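PDB 3SQR: laccase from Botrytis aclada, which oxidises phenolic substrates with molecular oxygen, which is reduced to water at its copper centres, and probably serves in degrading lignin and detoxifying lignin-derived products. Local coordinates for residues 262-267 against 310-315; 462-467 against 526-531; 120-125 against 153-158. All blocks are in the same frame, centred on the assembly; numbering follows the deposited sequence.

Contact 1. Residues 262-267 against 310-315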
loop_
_atom_site.group_PDB
_atom_site.type_symbol
_atom_site.label_atom_id
_atom_site.label_comp_id
_atom_site.label_asym_id
_atom_site.label_seq_id
_atom_site.Cartn_x
_atom_site.Cartn_y
_atom_site.Cartn_z
ATOM N N LYS A 262 -4.806 26.104 6.092
ATOM C CA LYS A 262 -4.589 24.725 6.561
ATOM C C LYS A 262 -4.732 23.775 5.363
ATOM O O LYS A 262 -5.720 23.832 4.623
ATOM C CB LYS A 262 -5.547 24.354 7.658
ATOM C CG LYS A 262 -5.346 25.111 8.970
ATOM C CD LYS A 262 -6.481 24.670 9.876
ATOM C CE LYS A 262 -6.400 25.269 11.268
ATOM N NZ LYS A 262 -7.683 24.955 11.990
ATOM N N TYR A 263 -3.730 22.927 5.187
ATOM C CA TYR A 263 -3.616 22.026 4.040
ATOM C C TYR A 263 -3.678 20.587 4.521
ATOM O O TYR A 263 -3.037 20.208 5.458
ATOM C CB TYR A 263 -2.311 22.193 3.325
ATOM C CG TYR A 263 -2.199 23.543 2.707
ATOM C CD1 TYR A 263 -2.708 23.778 1.465
ATOM C CD2 TYR A 263 -1.551 24.588 3.376
ATOM C CE1 TYR A 263 -2.673 25.002 0.875
ATOM C CE2 TYR A 263 -1.473 25.830 2.766
ATOM C CZ TYR A 263 -2.020 26.037 1.535
ATOM O OH TYR A 263 -1.953 27.274 0.879
ATOM N N ARG A 264 -4.480 19.800 3.824
ATOM C CA ARG A 264 -4.461 18.345 3.963
ATOM C C ARG A 264 -3.497 17.760 2.914
ATOM O O ARG A 264 -3.560 18.048 1.720
ATOM C CB ARG A 264 -5.869 17.806 3.742
ATOM C CG ARG A 264 -5.914 16.298 3.782
ATOM C CD ARG A 264 -7.324 15.862 3.617
ATOM N NE ARG A 264 -7.473 14.461 3.968
ATOM C CZ ARG A 264 -8.659 13.919 4.225
ATOM N NH1 ARG A 264 -9.782 14.646 4.220
ATOM N NH2 ARG A 264 -8.720 12.635 4.507
ATOM N N LEU A 265 -2.521 17.048 3.413
ATOM C CA LEU A 265 -1.524 16.310 2.583
ATOM C C LEU A 265 -1.772 14.840 2.819
ATOM O O LEU A 265 -1.917 14.397 3.933
ATOM C CB LEU A 265 -0.111 16.597 3.041
ATOM C CG LEU A 265 0.483 17.983 2.740
ATOM C CD1 LEU A 265 -0.408 19.161 3.128
ATOM C CD2 LEU A 265 1.923 18.038 3.333
ATOM N N ARG A 266 -1.666 14.069 1.752
ATOM C CA ARG A 266 -2.022 12.640 1.838
ATOM C C ARG A 266 -0.786 11.877 1.469
ATOM O O ARG A 266 -0.406 11.857 0.321
ATOM C CB ARG A 266 -3.181 12.366 0.906
ATOM C CG ARG A 266 -4.437 13.213 1.150
ATOM C CD ARG A 266 -5.420 12.938 0.067
ATOM N NE ARG A 266 -6.687 13.607 0.181
ATOM C CZ ARG A 266 -7.804 13.080 0.687
ATOM N NH1 ARG A 266 -7.799 11.879 1.212
ATOM N NH2 ARG A 266 -8.927 13.788 0.701
ATOM N N LEU A 267 -0.141 11.328 2.481
ATOM C CA LEU A 267 1.164 10.774 2.356
ATOM C C LEU A 267 1.057 9.290 2.131
ATOM O O LEU A 267 0.370 8.599 2.873
ATOM C CB LEU A 267 1.981 11.048 3.591
ATOM C CG LEU A 267 2.042 12.557 3.951
ATOM C CD1 LEU A 267 2.642 12.760 5.356
ATOM C CD2 LEU A 267 2.802 13.322 2.872
ATOM N N ARG A 310 -0.490 4.873 4.588
ATOM C CA ARG A 310 -0.925 6.195 4.260
ATOM C C ARG A 310 -1.093 6.891 5.540
ATOM O O ARG A 310 -1.408 6.262 6.531
ATOM C CB ARG A 310 -2.264 6.261 3.484
ATOM C CG ARG A 310 -2.153 5.705 2.098
ATOM C CD ARG A 310 -2.255 4.225 2.081
ATOM N NE ARG A 310 -3.604 3.815 2.381
ATOM C CZ ARG A 310 -3.958 2.622 2.875
ATOM N NH1 ARG A 310 -3.058 1.735 3.235
ATOM N NH2 ARG A 310 -5.244 2.357 3.041
ATOM N N TYR A 311 -0.841 8.190 5.500
ATOM C CA TYR A 311 -1.281 9.082 6.567
ATOM C C TYR A 311 -1.856 10.293 5.936
ATOM O O TYR A 311 -1.319 10.827 4.939
ATOM C CB TYR A 311 -0.113 9.462 7.444
ATOM C CG TYR A 311 0.328 8.390 8.389
ATOM C CD1 TYR A 311 -0.334 8.172 9.591
ATOM C CD2 TYR A 311 1.380 7.558 8.062
ATOM C CE1 TYR A 311 0.087 7.203 10.450
ATOM C CE2 TYR A 311 1.819 6.586 8.933
ATOM C CZ TYR A 311 1.170 6.402 10.117
ATOM O OH TYR A 311 1.588 5.465 10.964
ATOM N N ASP A 312 -2.875 10.832 6.584
ATOM C CA ASP A 312 -3.412 12.097 6.198
ATOM C C ASP A 312 -2.959 13.012 7.343
ATOM O O ASP A 312 -3.092 12.673 8.526
ATOM C CB ASP A 312 -4.918 12.140 6.133
ATOM C CG ASP A 312 -5.485 11.452 4.922
ATOM O OD1 ASP A 312 -5.486 10.240 4.972
ATOM O OD2 ASP A 312 -5.934 12.106 3.956
ATOM N N VAL A 313 -2.372 14.126 6.930
ATOM C CA VAL A 313 -1.967 15.179 7.886
ATOM C C VAL A 313 -2.473 16.533 7.447
ATOM O O VAL A 313 -2.626 16.848 6.301
ATOM C CB VAL A 313 -0.421 15.198 8.050
ATOM C CG1 VAL A 313 0.101 13.806 8.441
ATOM C CG2 VAL A 313 0.241 15.677 6.698
ATOM N N ILE A 314 -2.694 17.382 8.447
ATOM C CA ILE A 314 -3.095 18.730 8.191
ATOM C C ILE A 314 -1.891 19.563 8.615
ATOM O O ILE A 314 -1.326 19.329 9.688
ATOM C CB ILE A 314 -4.277 19.165 9.035
ATOM C CG1 ILE A 314 -5.522 18.369 8.683
ATOM C CG2 ILE A 314 -4.606 20.685 8.763
ATOM C CD1 ILE A 314 -5.884 18.320 7.256
ATOM N N VAL A 315 -1.496 20.455 7.718
ATOM C CA VAL A 315 -0.330 21.314 7.995
ATOM C C VAL A 315 -0.864 22.745 7.851
ATOM O O VAL A 315 -1.406 23.119 6.794
ATOM C CB VAL A 315 0.821 21.110 7.076
ATOM C CG1 VAL A 315 2.001 21.989 7.599
ATOM C CG2 VAL A 315 1.271 19.668 7.082
#
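Tyr263 with Val315, Leu265 with Val313 and Leu267 with Tyr311 are the hydrogen-bonded pairs of antiparallel strands 262-267 and 310-315, each closed by two N-H...O=C bonds, the strand axes coming within 4.5 Å. The strands are the two middle members of a six-stranded sheet in the second cupredoxin-like beta sandwich of the laccase. One face carries Leu265, Leu267, Val313 and Val315 together with Tyr263 and Tyr311: Val313 CG2 touches Leu265 CB at 3.8 Å and Leu267 CD1 at 4.0 Å, while Leu265 CD2 meets Val315 CG2 at 4.1 Å. Strand 303-305 of the facing sheet packs here, Leu303 resting on Leu267 and Val313. The face of Arg264, Arg266, Asp312 and Ile314 holds a salt-bridge network. With CG anti to the backbone N (chi1 176°) and the chain extended as far as NE, Arg264 reaches diagonally to Asp312 and grips one oxygen side-on: NE lies 2.8 Å from OD2, and NH2 lies 2.9 Å from the same atom. That oxygen is in the guanidinium plane, yet the carboxylate is turned 72° from it, and both nitrogens approach from one of its faces. Arg266 lays its guanidinium against that of Arg264 and adds only charge attraction to Asp312; Thr164 bonds both Asp312 OD2 and Arg266 NH1. Two cations thus face the buried Asp312, and Asp196, paired with Arg266 NH2, probably balances the second. Beside them, Ile314 CD1 packs 3.6 Å from Arg264 CB.

Contact 2. Residues 462-467 against 526-531. With CU (copper (II) ion), chain D; CU (copper (II) ion), chain F.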
loop_
_atom_site.group_PDB
_atom_site.type_symbol
_atom_site.label_atom_id
_atom_site.label_comp_id
_atom_site.label_asym_id
_atom_site.label_seq_id
_atom_site.Cartn_x
_atom_site.Cartn_y
_atom_site.Cartn_z
ATOM N N TRP A 462 12.006 -4.586 9.809
ATOM C CA TRP A 462 10.593 -4.235 10.123
ATOM C C TRP A 462 9.726 -4.341 8.855
ATOM O O TRP A 462 9.832 -3.474 7.962
ATOM C CB TRP A 462 10.523 -2.809 10.694
ATOM C CG TRP A 462 11.067 -2.715 12.061
ATOM C CD1 TRP A 462 12.346 -2.971 12.447
ATOM C CD2 TRP A 462 10.355 -2.333 13.250
ATOM N NE1 TRP A 462 12.490 -2.734 13.793
ATOM C CE2 TRP A 462 11.274 -2.376 14.316
ATOM C CE3 TRP A 462 9.039 -1.959 13.505
ATOM C CZ2 TRP A 462 10.919 -2.065 15.628
ATOM C CZ3 TRP A 462 8.670 -1.641 14.837
ATOM C CH2 TRP A 462 9.615 -1.697 15.867
ATOM N N HIS A 463 8.966 -5.437 8.731
ATOM C CA HIS A 463 8.266 -5.818 7.508
ATOM C C HIS A 463 6.876 -5.193 7.494
ATOM O O HIS A 463 6.104 -5.409 8.426
ATOM C CB HIS A 463 8.098 -7.342 7.365
ATOM C CG HIS A 463 9.384 -8.102 7.412
ATOM N ND1 HIS A 463 10.086 -8.433 6.280
ATOM C CD2 HIS A 463 10.100 -8.588 8.463
ATOM C CE1 HIS A 463 11.202 -9.073 6.621
ATOM N NE2 HIS A 463 11.208 -9.216 7.936
ATOM N N PRO A 464 6.578 -4.354 6.478
ATOM C CA PRO A 464 5.234 -3.744 6.389
ATOM C C PRO A 464 4.204 -4.776 5.952
ATOM O O PRO A 464 4.197 -5.230 4.798
ATOM C CB PRO A 464 5.418 -2.663 5.340
ATOM C CG PRO A 464 6.542 -3.235 4.434
ATOM C CD PRO A 464 7.470 -3.909 5.387
ATOM N N ILE A 465 3.376 -5.209 6.889
ATOM C CA ILE A 465 2.504 -6.350 6.575
ATOM C C ILE A 465 1.158 -5.752 6.188
ATOM O O ILE A 465 0.581 -4.929 6.937
ATOM C CB ILE A 465 2.298 -7.233 7.837
ATOM C CG1 ILE A 465 3.648 -7.787 8.292
ATOM C CG2 ILE A 465 1.229 -8.319 7.573
ATOM C CD1 ILE A 465 4.318 -8.674 7.251
ATOM N N HIS A 466 0.689 -6.151 5.015
ATOM C CA HIS A 466 -0.568 -5.701 4.470
ATOM C C HIS A 466 -1.540 -6.874 4.486
ATOM O O HIS A 466 -1.203 -7.965 3.999
ATOM C CB HIS A 466 -0.350 -5.273 3.021
ATOM C CG HIS A 466 -1.622 -4.927 2.312
ATOM N ND1 HIS A 466 -1.818 -5.130 0.953
ATOM C CD2 HIS A 466 -2.721 -4.303 2.769
ATOM C CE1 HIS A 466 -3.032 -4.725 0.648
ATOM N NE2 HIS A 466 -3.592 -4.217 1.731
ATOM N N LEU A 467 -2.730 -6.634 5.012
ATOM C CA LEU A 467 -3.830 -7.602 4.970
ATOM C C LEU A 467 -4.898 -7.122 4.005
ATOM O O LEU A 467 -5.361 -6.024 4.106
ATOM C CB LEU A 467 -4.492 -7.717 6.353
ATOM C CG LEU A 467 -5.768 -8.615 6.422
ATOM C CD1 LEU A 467 -5.508 -10.041 6.000
ATOM C CD2 LEU A 467 -6.351 -8.690 7.841
ATOM N N CYS A 526 4.187 -9.217 3.316
ATOM C CA CYS A 526 5.101 -8.084 3.409
ATOM C C CYS A 526 4.995 -7.277 2.108
ATOM O O CYS A 526 4.978 -7.855 0.997
ATOM C CB CYS A 526 6.536 -8.570 3.582
ATOM S SG CYS A 526 7.611 -7.192 3.699
ATOM N N HIS A 527 4.912 -5.962 2.244
ATOM C CA HIS A 527 4.742 -5.066 1.112
ATOM C C HIS A 527 6.079 -4.594 0.554
ATOM O O HIS A 527 6.114 -3.802 -0.430
ATOM C CB HIS A 527 3.888 -3.820 1.508
ATOM C CG HIS A 527 2.932 -3.372 0.438
ATOM N ND1 HIS A 527 3.367 -2.962 -0.792
ATOM C CD2 HIS A 527 1.570 -3.242 0.424
ATOM C CE1 HIS A 527 2.325 -2.614 -1.528
ATOM N NE2 HIS A 527 1.215 -2.791 -0.829
ATOM N N ILE A 528 7.192 -5.073 1.116
ATOM C CA ILE A 528 8.493 -4.860 0.479
ATOM C C ILE A 528 8.451 -5.776 -0.758
ATOM O O ILE A 528 8.267 -6.995 -0.624
ATOM C CB ILE A 528 9.653 -5.208 1.403
ATOM C CG1 ILE A 528 9.752 -4.235 2.577
ATOM C CG2 ILE A 528 10.994 -5.244 0.558
ATOM C CD1 ILE A 528 10.726 -4.680 3.722
ATOM N N ALA A 529 8.494 -5.189 -1.947
ATOM C CA ALA A 529 8.183 -5.916 -3.129
ATOM C C ALA A 529 9.094 -7.120 -3.294
ATOM O O ALA A 529 8.616 -8.173 -3.684
ATOM C CB ALA A 529 8.234 -4.989 -4.411
ATOM N N TRP A 530 10.384 -6.956 -2.989
ATOM C CA TRP A 530 11.276 -8.107 -3.032
ATOM C C TRP A 530 10.805 -9.222 -2.134
ATOM O O TRP A 530 10.863 -10.380 -2.578
ATOM C CB TRP A 530 12.698 -7.743 -2.673
ATOM C CG TRP A 530 13.241 -6.529 -3.358
ATOM C CD1 TRP A 530 13.681 -5.408 -2.774
ATOM C CD2 TRP A 530 13.462 -6.366 -4.766
ATOM N NE1 TRP A 530 14.171 -4.544 -3.709
ATOM C CE2 TRP A 530 14.072 -5.137 -4.936
ATOM C CE3 TRP A 530 13.309 -7.213 -5.874
ATOM C CZ2 TRP A 530 14.467 -4.671 -6.191
ATOM C CZ3 TRP A 530 13.681 -6.760 -7.098
ATOM C CH2 TRP A 530 14.247 -5.487 -7.236
ATOM N N HIS A 531 10.337 -8.885 -0.928
ATOM C CA HIS A 531 9.942 -9.900 0.061
ATOM C C HIS A 531 8.664 -10.582 -0.363
ATOM O O HIS A 531 8.558 -11.807 -0.293
ATOM C CB HIS A 531 9.803 -9.276 1.444
ATOM C CG HIS A 531 11.104 -8.754 1.984
ATOM N ND1 HIS A 531 11.229 -8.196 3.221
ATOM C CD2 HIS A 531 12.338 -8.682 1.418
ATOM C CE1 HIS A 531 12.483 -7.829 3.417
ATOM N NE2 HIS A 531 13.182 -8.137 2.337
HETATM CU CU CU D . 9.593 -7.964 4.389
HETATM CU CU CU F . -0.650 -2.318 -1.655
#
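His463, Cys526 and His531 converge on one copper ion, with His463 ND1 at 2.0 Å, Cys526 SG at 2.2 Å and His531 ND1 at 2.0 Å from the metal. Sharing it brings His463 ND1 and His531 ND1 within 3.3 Å without a hydrogen bond; the rings meet rim to rim, their planes 49° apart, and the thiolate lies at the edge of the His463 ring. Ile528 closes in without binding: its CD1 stops 3.5 Å from this copper, while its CG2 lies over one face of the His531 ring. The sulfur stands anti to the backbone N of Cys526 (chi1 -180°) and accepts a bond from Ile528 N at 3.4 Å, which helps fix its position. Pro464 rests against both residues, its CD touching Cys526 SG and Ile528 CG1. Its carbonyl O takes the N-H of His527 at 2.8 Å, tying strand 463-467 to the chain just after Cys526. The imidazole of His527 points the other way and binds a second copper through NE2 at 2.1 Å, a site completed by His126 and His168. His466 runs alongside His527, pointing the same way, and belongs with His170, His468 and His525 to another copper site. Segment 462-467 carries the His-Pro-x-His sequence, and Cys526 and His527, with His525 just before them, form the His-Cys-His bridge, the covalent link between the type 1 copper and the trinuclear cluster characteristic of multicopper oxidases.

Contact 3. Residues 120-125 against 153-158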
loop_
_atom_site.group_PDB
_atom_site.type_symbol
_atom_site.label_atom_id
_atom_site.label_comp_id
_atom_site.label_asym_id
_atom_site.label_seq_id
_atom_site.Cartn_x
_atom_site.Cartn_y
_atom_site.Cartn_z
ATOM N N GLY A 120 1.437 -10.486 -17.907
ATOM C CA GLY A 120 0.099 -10.317 -17.374
ATOM C C GLY A 120 0.113 -9.072 -16.466
ATOM O O GLY A 120 1.141 -8.517 -16.188
ATOM N N THR A 121 -1.051 -8.746 -15.943
ATOM C CA THR A 121 -1.120 -7.720 -14.904
ATOM C C THR A 121 -2.403 -7.973 -14.105
ATOM O O THR A 121 -3.274 -8.702 -14.479
ATOM C CB THR A 121 -1.058 -6.329 -15.484
ATOM O OG1 THR A 121 -0.744 -5.381 -14.423
ATOM C CG2 THR A 121 -2.392 -5.919 -16.163
ATOM N N SER A 122 -2.559 -7.268 -12.999
ATOM C CA SER A 122 -3.658 -7.508 -12.109
ATOM C C SER A 122 -3.602 -6.350 -11.157
ATOM O O SER A 122 -2.558 -6.153 -10.561
ATOM C CB SER A 122 -3.395 -8.750 -11.285
ATOM O OG SER A 122 -4.558 -9.029 -10.562
ATOM N N ILE A 123 -4.698 -5.621 -11.004
ATOM C CA ILE A 123 -4.656 -4.343 -10.291
ATOM C C ILE A 123 -5.411 -4.460 -9.014
ATOM O O ILE A 123 -6.598 -4.808 -9.023
ATOM C CB ILE A 123 -5.262 -3.221 -11.117
ATOM C CG1 ILE A 123 -4.672 -3.198 -12.506
ATOM C CG2 ILE A 123 -5.080 -1.805 -10.389
ATOM C CD1 ILE A 123 -3.180 -3.202 -12.657
ATOM N N HIS A 124 -4.716 -4.124 -7.923
ATOM C CA HIS A 124 -5.235 -4.131 -6.585
ATOM C C HIS A 124 -5.524 -2.671 -6.108
ATOM O O HIS A 124 -4.826 -1.744 -6.387
ATOM C CB HIS A 124 -4.262 -4.820 -5.639
ATOM C CG HIS A 124 -4.606 -4.666 -4.197
ATOM N ND1 HIS A 124 -5.744 -5.224 -3.647
ATOM C CD2 HIS A 124 -3.928 -4.092 -3.171
ATOM C CE1 HIS A 124 -5.802 -4.903 -2.360
ATOM N NE2 HIS A 124 -4.699 -4.243 -2.040
ATOM N N TRP A 125 -6.599 -2.566 -5.370
ATOM C CA TRP A 125 -7.129 -1.274 -4.864
ATOM C C TRP A 125 -6.804 -1.334 -3.383
ATOM O O TRP A 125 -7.460 -2.044 -2.605
ATOM C CB TRP A 125 -8.630 -1.175 -5.212
ATOM C CG TRP A 125 -8.882 -1.733 -6.579
ATOM C CD1 TRP A 125 -9.245 -3.039 -6.895
ATOM C CD2 TRP A 125 -8.678 -1.074 -7.820
ATOM N NE1 TRP A 125 -9.262 -3.182 -8.239
ATOM C CE2 TRP A 125 -8.870 -2.020 -8.830
ATOM C CE3 TRP A 125 -8.238 0.224 -8.181
ATOM C CZ2 TRP A 125 -8.674 -1.739 -10.141
ATOM C CZ3 TRP A 125 -8.033 0.513 -9.507
ATOM C CH2 TRP A 125 -8.273 -0.462 -10.498
ATOM N N LEU A 153 -10.083 -6.272 -18.145
ATOM C CA LEU A 153 -10.872 -6.722 -17.044
ATOM C C LEU A 153 -11.463 -5.493 -16.452
ATOM O O LEU A 153 -10.710 -4.599 -16.146
ATOM C CB LEU A 153 -10.028 -7.398 -15.990
ATOM C CG LEU A 153 -10.784 -7.881 -14.765
ATOM C CD1 LEU A 153 -12.090 -8.728 -15.025
ATOM C CD2 LEU A 153 -9.764 -8.606 -13.847
ATOM N N THR A 154 -12.781 -5.526 -16.279
ATOM C CA THR A 154 -13.515 -4.409 -15.629
ATOM C C THR A 154 -13.718 -4.715 -14.152
ATOM O O THR A 154 -14.491 -5.566 -13.769
ATOM C CB THR A 154 -14.832 -4.140 -16.338
ATOM O OG1 THR A 154 -14.546 -3.834 -17.718
ATOM C CG2 THR A 154 -15.600 -2.930 -15.647
ATOM N N TYR A 155 -13.050 -3.939 -13.313
ATOM C CA TYR A 155 -13.197 -4.071 -11.884
ATOM C C TYR A 155 -14.391 -3.246 -11.460
ATOM O O TYR A 155 -14.580 -2.139 -11.928
ATOM C CB TYR A 155 -11.934 -3.610 -11.183
ATOM C CG TYR A 155 -10.690 -4.466 -11.448
ATOM C CD1 TYR A 155 -9.907 -4.331 -12.602
ATOM C CD2 TYR A 155 -10.301 -5.418 -10.545
ATOM C CE1 TYR A 155 -8.778 -5.077 -12.814
ATOM C CE2 TYR A 155 -9.196 -6.150 -10.737
ATOM C CZ TYR A 155 -8.420 -6.020 -11.861
ATOM O OH TYR A 155 -7.273 -6.787 -12.000
ATOM N N LYS A 156 -15.210 -3.838 -10.617
ATOM C CA LYS A 156 -16.352 -3.176 -10.053
ATOM C C LYS A 156 -16.408 -3.313 -8.590
ATOM O O LYS A 156 -16.461 -4.439 -8.083
ATOM C CB LYS A 156 -17.633 -3.756 -10.707
ATOM C CG LYS A 156 -17.729 -3.468 -12.208
ATOM C CD LYS A 156 -19.119 -3.977 -12.749
ATOM C CE LYS A 156 -19.283 -3.764 -14.265
ATOM N NZ LYS A 156 -20.785 -3.684 -14.648
ATOM N N PHE A 157 -16.508 -2.185 -7.843
ATOM C CA PHE A 157 -16.627 -2.272 -6.466
ATOM C C PHE A 157 -17.162 -0.979 -5.942
ATOM O O PHE A 157 -17.077 0.029 -6.639
ATOM C CB PHE A 157 -15.327 -2.650 -5.751
ATOM C CG PHE A 157 -14.170 -1.772 -6.073
ATOM C CD1 PHE A 157 -13.359 -2.054 -7.148
ATOM C CD2 PHE A 157 -13.889 -0.636 -5.324
ATOM C CE1 PHE A 157 -12.250 -1.275 -7.456
ATOM C CE2 PHE A 157 -12.767 0.157 -5.665
ATOM C CZ PHE A 157 -11.938 -0.205 -6.734
ATOM N N GLN A 158 -17.818 -1.073 -4.810
ATOM C CA GLN A 158 -18.197 0.105 -4.064
ATOM C C GLN A 158 -17.112 0.542 -3.133
ATOM O O GLN A 158 -16.457 -0.271 -2.449
ATOM C CB GLN A 158 -19.491 -0.112 -3.247
ATOM C CG GLN A 158 -20.095 1.134 -2.711
ATOM C CD GLN A 158 -21.456 0.890 -2.102
ATOM O OE1 GLN A 158 -21.724 -0.221 -1.623
ATOM N NE2 GLN A 158 -22.322 1.943 -2.078
#
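Trp125 holds its indole between Phe157, whose CE1 lies 3.4 Å above one face, and Ile123 of the same strand, whose CG2 lies 3.5 Å above the opposite face; Tyr155 meets the edge. The Tyr155 ring is itself covered on both faces, by Trp125 CZ2 at 3.6 Å above its plane and by Leu153 CG at 4.0 Å on the far side. Trp125 and Tyr155 form an offset edge-to-face pair, planes 69° apart, in which the indole rim from NE1 to CZ2 enters over the phenol; Trp125 NE1 is 3.4 Å from Tyr155 CD2. Phe157 comes at a slant, pushing CZ and CE1 against the five-membered ring, a pose reached with its CG between the backbone N and the carbonyl carbon (chi1 54°). Beyond the aromatic cluster, Tyr155 stretches across to the backbone: Ile123 N donates to Tyr155 OH at 3.0 Å, almost straight at 173°, and Gln144 OE1 is the second partner of this buried hydroxyl. The ring of neighbouring His124 lies among the copper-binding histidines, stacked on His468, where it probably binds the type 2 copper. Strands 123-125 and 153-158 run nearly parallel, 9.9 Å between axes, as edge strands of the two facing sheets of the first cupredoxin-like domain; Trp125 also rests on Ile110 of strand 107-114, Ile123 on Tyr167 of strand 163-169, and Leu153 on helix 551-567.

How the contacts relate
Along the chain contact 3 comes first, then contact 1, then contact 2, with no interleaving, each in a different one of the three cupredoxin-like domains. Contact 1 pairs strands within a single sheet, contact 3 joins the two sheets of a sandwich, and contact 2 joins strand 463-467 to the end of strand 520-526, its neighbour in one sheet, and to the turn that follows. Contacts 2 and 3 have centres about 21 Å apart but touch: His466 CE1 lies 3.2 Å from His124 NE2, so the first and third domains meet at the copper cluster. Contact 1 is about 23 Å from contact 2, centre to centre, and touches neither; Arg310 at its end nevertheless packs on His126, bringing the second domain close to the copper ligands.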